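Side-chain contacts in stage II sporulation E family protein (Thermanaerovibrio acidaminovorans, PDB 3RNR), which is of unknown function but probably acts as a protein phosphatase of the metal-dependent PP2C type: residues 25-28 against 29-32; 162-166 against 167-171; 115-119 against 120-124. All coordinates share one frame; numbering follows the deposited sequence.

Overall arrangement
The three contacts are local stretches of one PP2C-type alpha-beta-alpha sandwich, following the chain in the order contact 1, contact 3, contact 2. Contact 1 forms the first turns of helix 25-41, which packs on strand 10-18 of the antiparallel sheet. Contact 2 leaves strand 159-164 of the mixed sheet. Their centres are about 13 Å apart and they meet where Asp-26 OD1 probably hydrogen-bonds Ser-170 OG at 2.7 Å, so the loop after one sheet is tied to the helix covering the other. Contact 3 ends helix 113-119, with its centre about 30 Å from that of contact 1 and about 24 Å from that of contact 2, and touches neither.

Contact 1: residues 25-28 against 29-32; sequences GDEA and AQRA. With GOL (glycerol), chain L.
Arg-31 reaches back one turn to the carbonyl oxygen of Glu-27, which receives two donors from the same residue. The backbone bond from Arg-31 N to Glu-27 O is the regular helical one, and Arg-31 NH1 adds a weak bond of 3.3 Å to Glu-27 O. The return is made possible by a bend at chi2 (92°), which folds the arginine chain over the carbonyl instead of letting it run outward. The remaining backbone bonds here also run from the N-H of residue i+4 to the C=O of residue i, with Ala-29 N to Gly-25 O at 2.9 Å.

The charged ends are near but do not pair directly: Glu-27 OE1 is 4.5 Å from Arg-31 NH1 and well out of the guanidinium plane. Glu-27 OE1 instead forms a salt bridge with Arg-24.

A glycerol, probably from the crystallisation liquor, joins the three polar ends. Its O2 accepts a hydrogen bond from Arg-31 NH1 (2.8 Å) at the guanidinium edge, and also meets Glu-27 OE1 over a distance short enough to leave its exact place doubtful. Its O3 donates to Gln-30 OE1 at 2.8 Å. Gln-30 runs extended alongside the helix, with CG 3.2 Å from Asp-26 O.

The alanines face the protein: Ala-29 and Ala-32 pack on Val-16 of strand 10-18, and Ala-28 meets Trp-60 of helix 46-63. Arg-31 makes a cation-pi contact with Trp-60, while Gln-30 packs on Asp-41 of the second subunit. Helix 25-41 thus rests on the antiparallel sheet, beside helix 46-63.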
# COMPACT_ATOMS: atom_id res chain seq x y z
N GLY B 25 -2.70 4.84 -19.95
CA GLY B 25 -2.61 3.66 -19.11
C GLY B 25 -2.25 3.96 -17.66
O GLY B 25 -2.81 3.37 -16.74
N ASP B 26 -1.32 4.89 -17.45
CA ASP B 26 -0.91 5.23 -16.09
C ASP B 26 -2.04 5.87 -15.28
O ASP B 26 -2.18 5.61 -14.10
CB ASP B 26 0.32 6.15 -16.11
CG ASP B 26 1.63 5.37 -16.27
OD1 ASP B 26 1.58 4.13 -16.48
OD2 ASP B 26 2.70 6.00 -16.18
N GLU B 27 -2.83 6.73 -15.92
CA GLU B 27 -3.98 7.33 -15.26
C GLU B 27 -5.06 6.30 -14.94
O GLU B 27 -5.70 6.39 -13.90
CB GLU B 27 -4.56 8.46 -16.12
CG GLU B 27 -3.62 9.65 -16.25
CD GLU B 27 -4.18 10.73 -17.17
OE1 GLU B 27 -5.11 11.44 -16.76
OE2 GLU B 27 -3.70 10.84 -18.32
N ALA B 28 -5.28 5.34 -15.84
CA ALA B 28 -6.20 4.24 -15.53
C ALA B 28 -5.71 3.44 -14.33
O ALA B 28 -6.49 3.09 -13.44
CB ALA B 28 -6.34 3.31 -16.73
N ALA B 29 -4.42 3.11 -14.34
CA ALA B 29 -3.82 2.34 -13.26
C ALA B 29 -3.95 3.08 -11.93
O ALA B 29 -4.22 2.46 -10.90
CB ALA B 29 -2.37 2.03 -13.56
N GLN B 30 -3.79 4.41 -11.95
CA GLN B 30 -3.95 5.18 -10.71
C GLN B 30 -5.34 5.03 -10.11
O GLN B 30 -5.47 4.90 -8.90
CB GLN B 30 -3.63 6.66 -10.94
CG GLN B 30 -2.16 6.91 -11.17
CD GLN B 30 -1.89 8.25 -11.81
OE1 GLN B 30 -2.80 9.04 -12.05
NE2 GLN B 30 -0.62 8.51 -12.11
N ARG B 31 -6.37 5.08 -10.95
CA ARG B 31 -7.73 4.95 -10.44
C ARG B 31 -7.95 3.57 -9.89
O ARG B 31 -8.60 3.39 -8.87
CB ARG B 31 -8.78 5.22 -11.52
CG ARG B 31 -9.17 6.67 -11.61
CD ARG B 31 -8.32 7.40 -12.61
NE ARG B 31 -8.66 8.81 -12.62
CZ ARG B 31 -7.77 9.79 -12.77
NH1 ARG B 31 -6.49 9.49 -12.95
NH2 ARG B 31 -8.17 11.05 -12.74
N ALA B 32 -7.42 2.57 -10.58
CA ALA B 32 -7.58 1.19 -10.13
C ALA B 32 -6.87 0.96 -8.80
O ALA B 32 -7.41 0.35 -7.89
CB ALA B 32 -7.07 0.21 -11.21
C1 GOL L . -6.25 13.36 -12.68
O1 GOL L . -6.69 14.47 -13.43
C2 GOL L . -5.10 12.65 -13.39
O2 GOL L . -5.62 11.78 -14.37
C3 GOL L . -4.30 11.84 -12.38
O3 GOL L . -2.96 11.71 -12.82

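Contact 2: residues 162-166 against 167-171; sequences VVSDG and VYRSL
Arg-169 lays one face of its guanidinium over the carbonyl oxygen of Ser-164, which sits above the centre of the group with Ser-164 O 3.4 Å from Arg-169 CZ. No N-H points at this oxygen, so the approach is face-on and not a hydrogen bond. A bend at chi3 (69°) turns the arginine head back across the end of strand 159-164, and the CA of Asp-165 lies over the same face.

Tyr-168 approaches Gly-166 quite differently. Its chi1 of 56° puts the ring face against Gly-166 CA, which stands 4.3 Å from the centroid of the Tyr-168 ring in a CH-pi contact. Gly-166 has no side chain to hold the ring off.

Both residues belong to the type I turn from Gly-166 to Arg-169. A water joins side chains and backbone here, donating to Ser-164 OG at 2.6 Å and to Tyr-168 OH at 2.8 Å while accepting from Gly-166 N.

Ser-164 OG also bonds Asp-17, and Tyr-168 OH bonds Asp-93. The Ser-Asp-Gly ending strand 159-164 and the Asp-Gly that begins at Asp-17 resemble conserved PP2C motifs, whose aspartates bind metal in relatives. The loop is held largely by polar bonds: a salt bridge from Arg-169 NE to Asp-17 and NH1 bonds to Thr-205 OG1 and Asn-203 O should restrict rotation of the guanidinium.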
# COMPACT_ATOMS: atom_id res chain seq x y z
N VAL B 162 1.53 -11.69 -5.65
CA VAL B 162 0.92 -11.21 -6.87
C VAL B 162 1.99 -10.55 -7.78
O VAL B 162 2.92 -9.90 -7.29
CB VAL B 162 -0.28 -10.26 -6.61
CG1 VAL B 162 -1.43 -11.03 -5.91
CG2 VAL B 162 0.14 -9.06 -5.76
N VAL B 163 1.83 -10.73 -9.08
CA VAL B 163 2.87 -10.40 -10.06
C VAL B 163 2.29 -9.69 -11.26
O VAL B 163 1.29 -10.15 -11.81
CB VAL B 163 3.47 -11.69 -10.63
CG1 VAL B 163 4.69 -11.37 -11.49
CG2 VAL B 163 3.84 -12.65 -9.54
N SER B 164 2.89 -8.56 -11.66
CA SER B 164 2.60 -7.93 -12.95
C SER B 164 3.90 -7.82 -13.73
O SER B 164 4.84 -7.14 -13.31
CB SER B 164 2.03 -6.53 -12.73
OG SER B 164 1.91 -5.83 -13.95
N ASP B 165 4.02 -8.66 -14.74
CA ASP B 165 5.09 -8.63 -15.74
C ASP B 165 4.88 -8.28 -17.22
O ASP B 165 5.72 -8.67 -18.02
CB ASP B 165 6.13 -9.73 -15.50
CG ASP B 165 5.59 -11.08 -15.76
OD1 ASP B 165 4.43 -11.15 -16.21
OD2 ASP B 165 6.34 -12.05 -15.53
N GLY B 166 3.69 -7.84 -17.61
CA GLY B 166 3.36 -7.72 -19.03
C GLY B 166 4.34 -6.89 -19.84
O GLY B 166 4.93 -5.94 -19.34
N VAL B 167 4.51 -7.23 -21.11
CA VAL B 167 5.46 -6.52 -21.96
C VAL B 167 4.99 -5.08 -22.22
O VAL B 167 5.81 -4.19 -22.50
CB VAL B 167 5.68 -7.26 -23.30
CG1 VAL B 167 4.37 -7.32 -24.09
CG2 VAL B 167 6.77 -6.59 -24.12
N TYR B 168 3.68 -4.87 -22.12
CA TYR B 168 3.03 -3.60 -22.44
C TYR B 168 3.28 -2.49 -21.40
O TYR B 168 2.85 -1.36 -21.58
CB TYR B 168 1.52 -3.82 -22.59
CG TYR B 168 0.86 -4.46 -21.38
CD1 TYR B 168 0.59 -3.71 -20.24
CD2 TYR B 168 0.52 -5.81 -21.37
CE1 TYR B 168 -0.00 -4.30 -19.11
CE2 TYR B 168 -0.07 -6.40 -20.25
CZ TYR B 168 -0.33 -5.64 -19.14
OH TYR B 168 -0.91 -6.21 -18.03
N ARG B 169 3.95 -2.84 -20.30
CA ARG B 169 4.07 -1.93 -19.16
C ARG B 169 4.85 -0.64 -19.42
O ARG B 169 5.85 -0.64 -20.14
CB ARG B 169 4.65 -2.67 -17.95
CG ARG B 169 3.72 -3.75 -17.42
CD ARG B 169 4.48 -4.88 -16.73
NE ARG B 169 5.11 -4.47 -15.49
CZ ARG B 169 6.38 -4.74 -15.17
NH1 ARG B 169 6.87 -4.33 -14.01
NH2 ARG B 169 7.14 -5.41 -16.02
N SER B 170 4.37 0.46 -18.84
CA SER B 170 5.10 1.72 -18.85
C SER B 170 6.37 1.56 -18.00
O SER B 170 6.37 0.82 -17.01
CB SER B 170 4.23 2.86 -18.29
OG SER B 170 3.80 2.59 -16.95
N LEU B 171 7.44 2.25 -18.36
CA LEU B 171 8.71 2.11 -17.66
C LEU B 171 8.77 2.97 -16.39
O LEU B 171 8.61 4.19 -16.44
CB LEU B 171 9.88 2.45 -18.59
CG LEU B 171 9.88 1.69 -19.92
CD1 LEU B 171 11.15 1.97 -20.72
CD2 LEU B 171 9.70 0.20 -19.70
O HOH W 1 1.27 -6.69 -16.36
O HOH W 2 7.40 -5.28 -18.61

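Contact 3: residues 115-119 against 120-124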
# COMPACT_ATOMS: atom_id res chain seq x y z
N SER B 115 -6.60 -18.28 -23.55
CA SER B 115 -7.33 -18.95 -22.47
C SER B 115 -8.83 -18.93 -22.78
O SER B 115 -9.56 -19.86 -22.46
CB SER B 115 -7.02 -18.34 -21.09
OG SER B 115 -7.57 -17.04 -20.97
N GLU B 116 -9.29 -17.87 -23.43
CA GLU B 116 -10.69 -17.81 -23.84
C GLU B 116 -11.08 -18.98 -24.77
O GLU B 116 -12.11 -19.62 -24.57
CB GLU B 116 -10.99 -16.46 -24.50
CG GLU B 116 -12.47 -16.18 -24.67
CD GLU B 116 -12.72 -14.97 -25.53
OE1 GLU B 116 -11.83 -14.61 -26.33
OE2 GLU B 116 -13.80 -14.37 -25.42
N MSE B 117 -10.25 -19.27 -25.77
CA MSE B 117 -10.55 -20.42 -26.65
C MSE B 117 -10.53 -21.73 -25.86
O MSE B 117 -11.38 -22.59 -26.05
CB MSE B 117 -9.55 -20.51 -27.82
CG MSE B 117 -9.47 -19.26 -28.67
SE MSE B 117 -11.19 -18.83 -29.54
CE MSE B 117 -11.97 -17.61 -28.23
N VAL B 118 -9.55 -21.90 -24.97
CA VAL B 118 -9.51 -23.12 -24.17
C VAL B 118 -10.74 -23.24 -23.26
O VAL B 118 -11.31 -24.31 -23.12
CB VAL B 118 -8.18 -23.24 -23.38
CG1 VAL B 118 -8.24 -24.41 -22.39
CG2 VAL B 118 -7.03 -23.43 -24.37
N LEU B 119 -11.14 -22.14 -22.64
CA LEU B 119 -12.34 -22.15 -21.80
C LEU B 119 -13.56 -22.59 -22.60
O LEU B 119 -14.47 -23.22 -22.05
CB LEU B 119 -12.60 -20.76 -21.20
CG LEU B 119 -11.73 -20.40 -19.99
CD1 LEU B 119 -11.81 -18.90 -19.72
CD2 LEU B 119 -12.15 -21.22 -18.76
N LEU B 120 -13.58 -22.29 -23.89
CA LEU B 120 -14.73 -22.61 -24.72
C LEU B 120 -14.64 -24.02 -25.31
O LEU B 120 -15.45 -24.41 -26.14
CB LEU B 120 -14.95 -21.54 -25.80
CG LEU B 120 -15.38 -20.20 -25.19
CD1 LEU B 120 -15.33 -19.04 -26.20
CD2 LEU B 120 -16.75 -20.30 -24.52
N GLY B 121 -13.62 -24.77 -24.89
CA GLY B 121 -13.52 -26.17 -25.26
C GLY B 121 -12.72 -26.38 -26.53
O GLY B 121 -12.80 -27.41 -27.17
N ARG B 122 -11.93 -25.37 -26.88
CA ARG B 122 -11.09 -25.46 -28.06
C ARG B 122 -9.63 -25.47 -27.63
O ARG B 122 -9.34 -25.63 -26.44
CB ARG B 122 -11.41 -24.33 -29.04
CG ARG B 122 -12.80 -24.49 -29.67
CD ARG B 122 -13.10 -23.43 -30.71
NE ARG B 122 -13.19 -22.10 -30.12
CZ ARG B 122 -14.27 -21.63 -29.51
NH1 ARG B 122 -14.27 -20.41 -29.01
NH2 ARG B 122 -15.35 -22.39 -29.40
N GLY B 123 -8.72 -25.38 -28.58
CA GLY B 123 -7.30 -25.47 -28.26
C GLY B 123 -6.69 -24.10 -28.00
O GLY B 123 -7.33 -23.07 -28.23
N PRO B 124 -5.44 -24.09 -27.54
CA PRO B 124 -4.74 -22.84 -27.25
C PRO B 124 -4.36 -22.08 -28.52
O PRO B 124 -4.38 -22.63 -29.63
CB PRO B 124 -3.47 -23.32 -26.54
CG PRO B 124 -3.26 -24.69 -27.06
CD PRO B 124 -4.62 -25.27 -27.25
O HOH W 3 -10.66 -26.93 -23.97
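Met-117, modelled as selenomethionine, bends at chi2 (-62°) and again at chi3, while Arg-122 bends at its own chi3 (-66°); the two chains thereby cross. The selenium comes in at the guanidinium edge, in its plane, with Met-117 SE 3.5 Å from Arg-122 NH1. Because Arg-122 was modelled in two conformers, this approach is certain for only one of them. Beyond the selenium, the methyl group turns toward Leu-120, and Met-117 CE lies 4.2 Å from Leu-120 CD1. Leu-120 also folds its CB and CG over the carbonyl of Glu-116, the acceptor of its backbone N-H.

The backbone beside these side chains forms a Schellman motif, a common way of ending an alpha-helix at a glycine. Arg-122 N bonds back to Met-117 O at 3.0 Å, and Gly-121 N to Val-118 O at 2.9 Å, the latter donor standing above the carbonyl plane. Gly-121 is the C-prime residue, and its positive phi of 91° reverses the direction of the chain.

After the reversal the chain returns alongside the helix. Val-118 CA makes a C-H...O contact of 3.4 Å with Arg-122 O, and Val-118 CG2 rests 3.6 Å from Pro-124 N. A water donates to both Val-118 O and Arg-122 O, joining the last turn of the helix to the returning loop.

The motif lies at the surface, its centre about 22 Å from the centre of the chain. Helix 113-119 is part of the long connection between strand 103-106, at an edge of the mixed sheet, and strand 146-153, at an edge of the antiparallel one. Loop residues touch it: Leu-109 meets Leu-119, Val-125 meets Met-117, and Thr-134 meets Glu-116.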